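Local coordinates for protein transaminase (PDB 5G0A) that probably transfers amino groups between amines and carbonyl compounds with S selectivity, as a class-III transaminase that uses pyridoxal-5'-phosphate, at residues Ile102-Lys114 with Trp281-Ile294. Residues are numbered along the deposited sequence; the frame is centred on the assembly and turned at random.
Sequences IEDILGDEDWPGK and WFGYQHYGVQPDII
Ile105, in the last turn of helix 92-105, lays its CG2 over one face of the Trp281 indole. CG2 sits 3.8 Å from the five-membered ring centroid, a CH-pi contact, while CD1 reaches over the six-membered ring. Ile105 CG2 stands anti to the backbone N and CG1 beside it (chi1 -65°), which turns both branches onto the indole. Met349 of helix 335-350 packs against both residues. Leu106 follows, with its CD2 wedged between Phe282, the Tyr284 hydroxyl and the Gln285 amide. A water joins Ile105 O and Asp108 OD1 to Gln285 NE2. After the type I turn 106-109, the extended Glu109 side chain brings its carboxylate to two donors across the contact. Tyr284 OH gives a short 2.5 Å bond to Glu109 OE1 on the syn side. Gln285 NE2 gives a nearly straight bond (170°) to Glu109 OE2 from above the carboxylate plane. The Gln290 amide stacks almost parallel to this carboxylate, and Gln290 OE1 accepts a bond from Trp111 N at 3.3 Å. Chi1 of 81° puts Trp111 CG between backbone N and carbonyl carbon and swings the indole onto the 290-291 backbone. Pro291 CD and Pro291 O lie over one face, Pro112 CG backs the opposite face, and Ile294 meets the far edge. With an alanine here the indole and its weak N-H bond to Glu109 OE1 are gone, and a gap would probably open against Pro291 and Ile294. The contact thus closes the loop between helix 92-105 and strand 112-118 onto the loop entering strand 293-296 of the same sheet. Its apolar ends flank a polar centre, where two cross-contact donors, the weak Trp111 NE1 and a water shared with Val289 O would tend to stabilise Glu109 as a carboxylate.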
ATOM      1  N   ILE B 102     -17.024  -0.807  33.217  1.00 28.05           N
ATOM      2  CA  ILE B 102     -16.508  -2.157  33.484  1.00 29.40           C
ATOM      3  C   ILE B 102     -17.228  -2.856  34.650  1.00 32.07           C
ATOM      4  O   ILE B 102     -17.556  -4.051  34.550  1.00 32.31           O
ATOM      5  CB  ILE B 102     -14.957  -2.140  33.647  1.00 28.14           C
ATOM      6  CG1 ILE B 102     -14.316  -1.811  32.270  1.00 26.98           C
ATOM      7  CG2 ILE B 102     -14.420  -3.469  34.207  1.00 28.05           C
ATOM      8  CD1 ILE B 102     -12.865  -1.334  32.345  1.00 26.83           C
ATOM      9  N   GLU B 103     -17.517  -2.107  35.711  0.50 31.44           N
ATOM     10  CA  GLU B 103     -18.031  -2.697  36.952  0.50 31.66           C
ATOM     11  C   GLU B 103     -19.509  -2.463  37.235  0.50 30.96           C
ATOM     12  O   GLU B 103     -20.090  -3.208  38.047  0.50 28.95           O
ATOM     13  CB  GLU B 103     -17.208  -2.232  38.155  0.50 32.98           C
ATOM     14  CG  GLU B 103     -15.742  -2.617  38.098  0.50 34.37           C
ATOM     15  CD  GLU B 103     -15.507  -4.116  37.974  0.50 33.47           C
ATOM     16  OE1 GLU B 103     -16.473  -4.873  37.763  0.50 35.74           O
ATOM     17  OE2 GLU B 103     -14.339  -4.541  38.074  0.50 33.54           O
ATOM     18  N   ASP B 104     -20.104  -1.429  36.623  1.00 29.80           N
ATOM     19  CA  ASP B 104     -21.538  -1.121  36.836  1.00 29.27           C
ATOM     20  C   ASP B 104     -22.464  -1.452  35.660  1.00 29.12           C
ATOM     21  O   ASP B 104     -23.657  -1.703  35.827  1.00 28.98           O
ATOM     22  CB  ASP B 104     -21.726   0.339  37.287  1.00 32.54           C
ATOM     23  CG  ASP B 104     -20.877   0.686  38.497  1.00 36.13           C
ATOM     24  OD1 ASP B 104     -20.531  -0.232  39.291  1.00 39.07           O
ATOM     25  OD2 ASP B 104     -20.555   1.880  38.661  1.00 38.87           O
ATOM     26  N   ILE B 105     -21.907  -1.449  34.452  1.00 26.67           N
ATOM     27  CA  ILE B 105     -22.644  -1.822  33.267  1.00 26.44           C
ATOM     28  C   ILE B 105     -22.339  -3.269  32.832  1.00 24.80           C
ATOM     29  O   ILE B 105     -23.263  -4.067  32.587  1.00 26.46           O
ATOM     30  CB  ILE B 105     -22.342  -0.805  32.134  1.00 27.28           C
ATOM     31  CG1 ILE B 105     -22.897   0.578  32.552  1.00 29.26           C
ATOM     32  CG2 ILE B 105     -22.904  -1.302  30.804  1.00 27.07           C
ATOM     33  CD1 ILE B 105     -22.750   1.704  31.535  1.00 29.90           C
ATOM     34  N   LEU B 106     -21.056  -3.608  32.747  1.00 26.38           N
ATOM     35  CA  LEU B 106     -20.636  -4.937  32.245  1.00 25.75           C
ATOM     36  C   LEU B 106     -20.126  -5.876  33.349  1.00 28.77           C
ATOM     37  O   LEU B 106     -19.375  -6.840  33.091  1.00 27.31           O
ATOM     38  CB  LEU B 106     -19.562  -4.760  31.153  1.00 26.91           C
ATOM     39  CG  LEU B 106     -20.058  -4.129  29.849  1.00 25.02           C
ATOM     40  CD1 LEU B 106     -18.831  -3.883  28.954  1.00 26.47           C
ATOM     41  CD2 LEU B 106     -21.098  -5.006  29.123  1.00 26.38           C
ATOM     42  N   GLY B 107     -20.540  -5.615  34.587  1.00 26.70           N
ATOM     43  CA  GLY B 107     -20.086  -6.451  35.713  1.00 29.22           C
ATOM     44  C   GLY B 107     -20.508  -7.907  35.625  1.00 28.55           C
ATOM     45  O   GLY B 107     -19.930  -8.758  36.301  1.00 30.40           O
ATOM     46  N   ASP B 108     -21.517  -8.187  34.797  1.00 26.29           N
ATOM     47  CA  ASP B 108     -21.990  -9.559  34.553  1.00 27.99           C
ATOM     48  C   ASP B 108     -21.197 -10.322  33.491  1.00 28.18           C
ATOM     49  O   ASP B 108     -21.508 -11.482  33.175  1.00 28.47           O
ATOM     50  CB  ASP B 108     -23.489  -9.595  34.231  1.00 28.53           C
ATOM     51  CG  ASP B 108     -23.854  -8.845  32.929  1.00 31.01           C
ATOM     52  OD1 ASP B 108     -23.110  -7.921  32.512  1.00 29.95           O
ATOM     53  OD2 ASP B 108     -24.915  -9.166  32.357  1.00 30.73           O
ATOM     54  N   GLU B 109     -20.156  -9.688  32.961  1.00 26.63           N
ATOM     55  CA  GLU B 109     -19.334 -10.346  31.927  1.00 28.32           C
ATOM     56  C   GLU B 109     -17.883 -10.290  32.346  1.00 28.05           C
ATOM     57  O   GLU B 109     -17.447  -9.301  32.949  1.00 30.23           O
ATOM     58  CB  GLU B 109     -19.554  -9.672  30.559  1.00 27.87           C
ATOM     59  CG  GLU B 109     -20.996  -9.727  30.087  1.00 28.03           C
ATOM     60  CD  GLU B 109     -21.222  -9.118  28.708  1.00 28.08           C
ATOM     61  OE1 GLU B 109     -20.238  -8.648  28.074  1.00 27.10           O
ATOM     62  OE2 GLU B 109     -22.390  -9.111  28.256  1.00 28.20           O
ATOM     63  N   ASP B 110     -17.119 -11.342  32.032  1.00 26.76           N
ATOM     64  CA  ASP B 110     -15.729 -11.410  32.470  1.00 30.13           C
ATOM     65  C   ASP B 110     -14.684 -10.922  31.456  1.00 28.40           C
ATOM     66  O   ASP B 110     -13.525 -10.756  31.815  1.00 30.78           O
ATOM     67  CB  ASP B 110     -15.378 -12.831  32.950  1.00 35.17           C
ATOM     68  CG  ASP B 110     -16.003 -13.161  34.294  1.00 40.39           C
ATOM     69  OD1 ASP B 110     -16.547 -12.248  34.943  1.00 43.24           O
ATOM     70  OD2 ASP B 110     -15.932 -14.334  34.713  1.00 48.06           O
ATOM     71  N   TRP B 111     -15.103 -10.689  30.222  1.00 28.81           N
ATOM     72  CA  TRP B 111     -14.144 -10.256  29.176  1.00 28.40           C
ATOM     73  C   TRP B 111     -13.548  -8.858  29.415  1.00 26.62           C
ATOM     74  O   TRP B 111     -12.380  -8.651  29.110  1.00 26.15           O
ATOM     75  CB  TRP B 111     -14.743 -10.360  27.771  1.00 28.10           C
ATOM     76  CG  TRP B 111     -15.648  -9.207  27.322  1.00 28.12           C
ATOM     77  CD1 TRP B 111     -17.008  -9.113  27.491  1.00 27.40           C
ATOM     78  CD2 TRP B 111     -15.255  -8.018  26.607  1.00 29.41           C
ATOM     79  NE1 TRP B 111     -17.476  -7.941  26.952  1.00 28.67           N
ATOM     80  CE2 TRP B 111     -16.432  -7.240  26.407  1.00 29.27           C
ATOM     81  CE3 TRP B 111     -14.032  -7.517  26.159  1.00 25.71           C
ATOM     82  CZ2 TRP B 111     -16.415  -5.998  25.747  1.00 29.24           C
ATOM     83  CZ3 TRP B 111     -14.012  -6.290  25.481  1.00 26.62           C
ATOM     84  CH2 TRP B 111     -15.194  -5.546  25.285  1.00 27.50           C
ATOM     85  N   PRO B 112     -14.317  -7.916  30.013  1.00 26.94           N
ATOM     86  CA  PRO B 112     -13.744  -6.551  29.992  1.00 26.99           C
ATOM     87  C   PRO B 112     -12.495  -6.340  30.823  1.00 26.86           C
ATOM     88  O   PRO B 112     -12.436  -6.771  31.993  1.00 26.26           O
ATOM     89  CB  PRO B 112     -14.897  -5.674  30.520  1.00 25.12           C
ATOM     90  CG  PRO B 112     -16.128  -6.469  30.259  1.00 25.46           C
ATOM     91  CD  PRO B 112     -15.729  -7.902  30.438  1.00 27.54           C
ATOM     92  N   GLY B 113     -11.507  -5.658  30.221  1.00 25.26           N
ATOM     93  CA  GLY B 113     -10.240  -5.387  30.883  1.00 25.75           C
ATOM     94  C   GLY B 113      -9.985  -3.921  31.172  1.00 26.73           C
ATOM     95  O   GLY B 113      -9.999  -3.485  32.336  1.00 25.16           O
ATOM     96  N   LYS B 114      -9.695  -3.154  30.110  1.00 24.40           N
ATOM     97  CA  LYS B 114      -9.350  -1.748  30.264  1.00 23.89           C
ATOM     98  C   LYS B 114      -9.949  -0.882  29.136  1.00 24.26           C
ATOM     99  O   LYS B 114     -10.205  -1.362  28.054  1.00 23.20           O
ATOM    100  CB  LYS B 114      -7.829  -1.570  30.263  1.00 24.43           C
ATOM    101  CG  LYS B 114      -7.133  -1.927  31.571  1.00 24.01           C
ATOM    102  CD  LYS B 114      -5.684  -1.489  31.528  1.00 24.61           C
ATOM    103  CE  LYS B 114      -5.066  -1.379  32.922  1.00 24.81           C
ATOM    104  NZ  LYS B 114      -3.758  -0.676  32.793  1.00 24.95           N
ATOM    105  N   TRP B 281     -27.734  -3.083  27.037  1.00 25.55           N
ATOM    106  CA  TRP B 281     -26.606  -2.134  27.159  1.00 23.91           C
ATOM    107  C   TRP B 281     -25.839  -2.053  25.833  1.00 25.34           C
ATOM    108  O   TRP B 281     -25.560  -0.955  25.336  1.00 25.65           O
ATOM    109  CB  TRP B 281     -25.690  -2.474  28.310  1.00 24.50           C
ATOM    110  CG  TRP B 281     -26.238  -1.922  29.607  1.00 27.87           C
ATOM    111  CD1 TRP B 281     -26.814  -2.642  30.620  1.00 28.35           C
ATOM    112  CD2 TRP B 281     -26.283  -0.543  30.011  1.00 27.93           C
ATOM    113  NE1 TRP B 281     -27.225  -1.790  31.640  1.00 30.77           N
ATOM    114  CE2 TRP B 281     -26.886  -0.504  31.304  1.00 29.17           C
ATOM    115  CE3 TRP B 281     -25.861   0.658  29.425  1.00 30.04           C
ATOM    116  CZ2 TRP B 281     -27.088   0.687  32.000  1.00 31.28           C
ATOM    117  CZ3 TRP B 281     -26.057   1.856  30.131  1.00 30.01           C
ATOM    118  CH2 TRP B 281     -26.663   1.859  31.400  1.00 32.56           C
ATOM    119  N   PHE B 282     -25.548  -3.216  25.246  1.00 25.06           N
ATOM    120  CA  PHE B 282     -24.818  -3.253  23.963  1.00 25.82           C
ATOM    121  C   PHE B 282     -25.445  -4.213  22.968  1.00 26.58           C
ATOM    122  O   PHE B 282     -26.045  -5.216  23.361  1.00 25.98           O
ATOM    123  CB  PHE B 282     -23.362  -3.641  24.194  1.00 26.40           C
ATOM    124  CG  PHE B 282     -22.598  -2.623  24.971  1.00 24.56           C
ATOM    125  CD1 PHE B 282     -22.140  -1.474  24.340  1.00 25.48           C
ATOM    126  CD2 PHE B 282     -22.357  -2.787  26.327  1.00 26.38           C
ATOM    127  CE1 PHE B 282     -21.420  -0.506  25.060  1.00 24.39           C
ATOM    128  CE2 PHE B 282     -21.640  -1.841  27.049  1.00 25.95           C
ATOM    129  CZ  PHE B 282     -21.192  -0.689  26.423  1.00 27.53           C
ATOM    130  N   GLY B 283     -25.307  -3.887  21.684  1.00 26.24           N
ATOM    131  CA  GLY B 283     -25.886  -4.686  20.603  1.00 26.11           C
ATOM    132  C   GLY B 283     -25.469  -6.143  20.638  1.00 24.88           C
ATOM    133  O   GLY B 283     -26.307  -7.022  20.379  1.00 25.41           O
ATOM    134  N   TYR B 284     -24.206  -6.416  20.953  1.00 24.60           N
ATOM    135  CA  TYR B 284     -23.717  -7.814  20.948  1.00 24.48           C
ATOM    136  C   TYR B 284     -24.436  -8.674  21.981  1.00 25.63           C
ATOM    137  O   TYR B 284     -24.449  -9.899  21.868  1.00 27.63           O
ATOM    138  CB  TYR B 284     -22.181  -7.928  21.139  1.00 24.06           C
ATOM    139  CG  TYR B 284     -21.676  -7.613  22.538  1.00 24.49           C
ATOM    140  CD1 TYR B 284     -21.654  -8.602  23.534  1.00 23.57           C
ATOM    141  CD2 TYR B 284     -21.204  -6.335  22.859  1.00 22.59           C
ATOM    142  CE1 TYR B 284     -21.187  -8.328  24.802  1.00 24.41           C
ATOM    143  CE2 TYR B 284     -20.731  -6.041  24.139  1.00 23.83           C
ATOM    144  CZ  TYR B 284     -20.750  -7.044  25.107  1.00 24.17           C
ATOM    145  OH  TYR B 284     -20.284  -6.783  26.366  1.00 26.37           O
ATOM    146  N   GLN B 285     -24.994  -8.032  23.004  1.00 25.48           N
ATOM    147  CA  GLN B 285     -25.634  -8.772  24.114  1.00 25.76           C
ATOM    148  C   GLN B 285     -26.910  -9.508  23.729  1.00 28.07           C
ATOM    149  O   GLN B 285     -27.387 -10.375  24.482  1.00 29.12           O
ATOM    150  CB  GLN B 285     -25.884  -7.856  25.314  1.00 25.68           C
ATOM    151  CG  GLN B 285     -24.576  -7.378  25.922  1.00 25.11           C
ATOM    152  CD  GLN B 285     -24.765  -6.416  27.074  1.00 24.87           C
ATOM    153  OE1 GLN B 285     -25.571  -5.478  27.008  1.00 26.04           O
ATOM    154  NE2 GLN B 285     -24.024  -6.644  28.134  1.00 26.67           N
ATOM    155  N   HIS B 286     -27.470  -9.170  22.576  1.00 27.22           N
ATOM    156  CA  HIS B 286     -28.574  -9.970  22.034  1.00 29.33           C
ATOM    157  C   HIS B 286     -28.168 -11.377  21.620  1.00 32.03           C
ATOM    158  O   HIS B 286     -29.046 -12.230  21.437  1.00 29.90           O
ATOM    159  CB  HIS B 286     -29.231  -9.268  20.855  1.00 28.07           C
ATOM    160  CG  HIS B 286     -29.953  -8.021  21.241  1.00 31.24           C
ATOM    161  ND1 HIS B 286     -31.254  -8.027  21.706  1.00 30.00           N
ATOM    162  CD2 HIS B 286     -29.545  -6.731  21.275  1.00 32.12           C
ATOM    163  CE1 HIS B 286     -31.625  -6.787  21.977  1.00 33.96           C
ATOM    164  NE2 HIS B 286     -30.601  -5.981  21.736  1.00 32.04           N
ATOM    165  N   TYR B 287     -26.855 -11.625  21.490  1.00 30.39           N
ATOM    166  CA  TYR B 287     -26.363 -12.850  20.825  1.00 30.30           C
ATOM    167  C   TYR B 287     -25.641 -13.876  21.706  1.00 30.06           C
ATOM    168  O   TYR B 287     -25.115 -14.873  21.197  1.00 31.66           O
ATOM    169  CB  TYR B 287     -25.516 -12.466  19.581  1.00 28.91           C
ATOM    170  CG  TYR B 287     -26.323 -11.616  18.641  1.00 31.67           C
ATOM    171  CD1 TYR B 287     -27.263 -12.204  17.791  1.00 35.45           C
ATOM    172  CD2 TYR B 287     -26.234 -10.211  18.669  1.00 30.77           C
ATOM    173  CE1 TYR B 287     -28.054 -11.435  16.964  1.00 35.11           C
ATOM    174  CE2 TYR B 287     -27.025  -9.438  17.846  1.00 32.71           C
ATOM    175  CZ  TYR B 287     -27.928 -10.061  17.001  1.00 34.27           C
ATOM    176  OH  TYR B 287     -28.718  -9.315  16.186  1.00 36.88           O
ATOM    177  N   GLY B 288     -25.599 -13.641  23.009  1.00 29.16           N
ATOM    178  CA  GLY B 288     -25.049 -14.639  23.947  1.00 31.66           C
ATOM    179  C   GLY B 288     -23.543 -14.846  23.869  1.00 33.76           C
ATOM    180  O   GLY B 288     -23.031 -15.907  24.249  1.00 34.28           O
ATOM    181  N   VAL B 289     -22.827 -13.825  23.379  1.00 30.55           N
ATOM    182  CA  VAL B 289     -21.390 -13.917  23.175  1.00 31.05           C
ATOM    183  C   VAL B 289     -20.664 -12.702  23.738  1.00 30.54           C
ATOM    184  O   VAL B 289     -21.283 -11.744  24.204  1.00 29.68           O
ATOM    185  CB  VAL B 289     -21.007 -14.111  21.681  1.00 32.78           C
ATOM    186  CG1 VAL B 289     -21.384 -15.506  21.205  1.00 36.06           C
ATOM    187  CG2 VAL B 289     -21.640 -13.036  20.789  1.00 35.45           C
ATOM    188  N   GLN B 290     -19.341 -12.772  23.736  1.00 28.57           N
ATOM    189  CA  GLN B 290     -18.524 -11.691  24.258  1.00 27.89           C
ATOM    190  C   GLN B 290     -17.401 -11.462  23.245  1.00 27.88           C
ATOM    191  O   GLN B 290     -16.770 -12.427  22.780  1.00 27.97           O
ATOM    192  CB  GLN B 290     -17.979 -12.035  25.650  1.00 29.78           C
ATOM    193  CG  GLN B 290     -19.082 -12.009  26.725  1.00 30.18           C
ATOM    194  CD  GLN B 290     -18.626 -12.370  28.134  1.00 30.90           C
ATOM    195  OE1 GLN B 290     -17.488 -12.137  28.525  1.00 30.73           O
ATOM    196  NE2 GLN B 290     -19.552 -12.932  28.922  1.00 33.41           N
ATOM    197  N   PRO B 291     -17.167 -10.198  22.878  1.00 26.29           N
ATOM    198  CA  PRO B 291     -16.098  -9.867  21.938  1.00 24.97           C
ATOM    199  C   PRO B 291     -14.740  -9.732  22.628  1.00 25.11           C
ATOM    200  O   PRO B 291     -14.640  -9.868  23.860  1.00 25.21           O
ATOM    201  CB  PRO B 291     -16.548  -8.493  21.393  1.00 26.22           C
ATOM    202  CG  PRO B 291     -17.213  -7.861  22.604  1.00 27.27           C
ATOM    203  CD  PRO B 291     -17.927  -8.996  23.305  1.00 26.77           C
ATOM    204  N   ASP B 292     -13.693  -9.457  21.834  1.00 22.41           N
ATOM    205  CA  ASP B 292     -12.365  -9.188  22.375  1.00 23.68           C
ATOM    206  C   ASP B 292     -12.146  -7.692  22.598  1.00 21.54           C
ATOM    207  O   ASP B 292     -11.388  -7.281  23.475  1.00 23.22           O
ATOM    208  CB  ASP B 292     -11.297  -9.712  21.400  1.00 23.23           C
ATOM    209  CG  ASP B 292     -11.355 -11.228  21.251  1.00 26.19           C
ATOM    210  OD1 ASP B 292     -10.934 -11.922  22.203  1.00 28.82           O
ATOM    211  OD2 ASP B 292     -11.827 -11.709  20.212  1.00 24.53           O
ATOM    212  N   ILE B 293     -12.798  -6.902  21.755  1.00 21.90           N
ATOM    213  CA  ILE B 293     -12.676  -5.432  21.793  1.00 22.16           C
ATOM    214  C   ILE B 293     -14.010  -4.857  21.350  1.00 21.28           C
ATOM    215  O   ILE B 293     -14.641  -5.391  20.418  1.00 22.63           O
ATOM    216  CB  ILE B 293     -11.594  -4.912  20.779  1.00 22.64           C
ATOM    217  CG1 ILE B 293     -10.206  -5.454  21.113  1.00 23.90           C
ATOM    218  CG2 ILE B 293     -11.572  -3.387  20.732  1.00 23.60           C
ATOM    219  CD1 ILE B 293      -9.152  -5.196  20.030  1.00 22.42           C
ATOM    220  N   ILE B 294     -14.464  -3.787  22.019  1.00 21.74           N
ATOM    221  CA  ILE B 294     -15.537  -2.949  21.448  1.00 20.69           C
ATOM    222  C   ILE B 294     -15.117  -1.489  21.309  1.00 20.14           C
ATOM    223  O   ILE B 294     -14.247  -1.007  22.039  1.00 21.23           O
ATOM    224  CB  ILE B 294     -16.904  -3.013  22.195  1.00 21.56           C
ATOM    225  CG1 ILE B 294     -16.831  -2.341  23.587  1.00 22.51           C
ATOM    226  CG2 ILE B 294     -17.449  -4.467  22.170  1.00 22.78           C
ATOM    227  CD1 ILE B 294     -18.203  -2.291  24.282  1.00 23.48           C
TER
HETATM  228  O   HOH W   1     -24.197  -6.035  31.005  1.00 27.14           O
HETATM  229  O   HOH W   2     -22.953 -11.060  26.361  1.00 38.76           O
HETATM  230  O   HOH W   3     -18.522 -13.875  31.530  1.00 38.20           O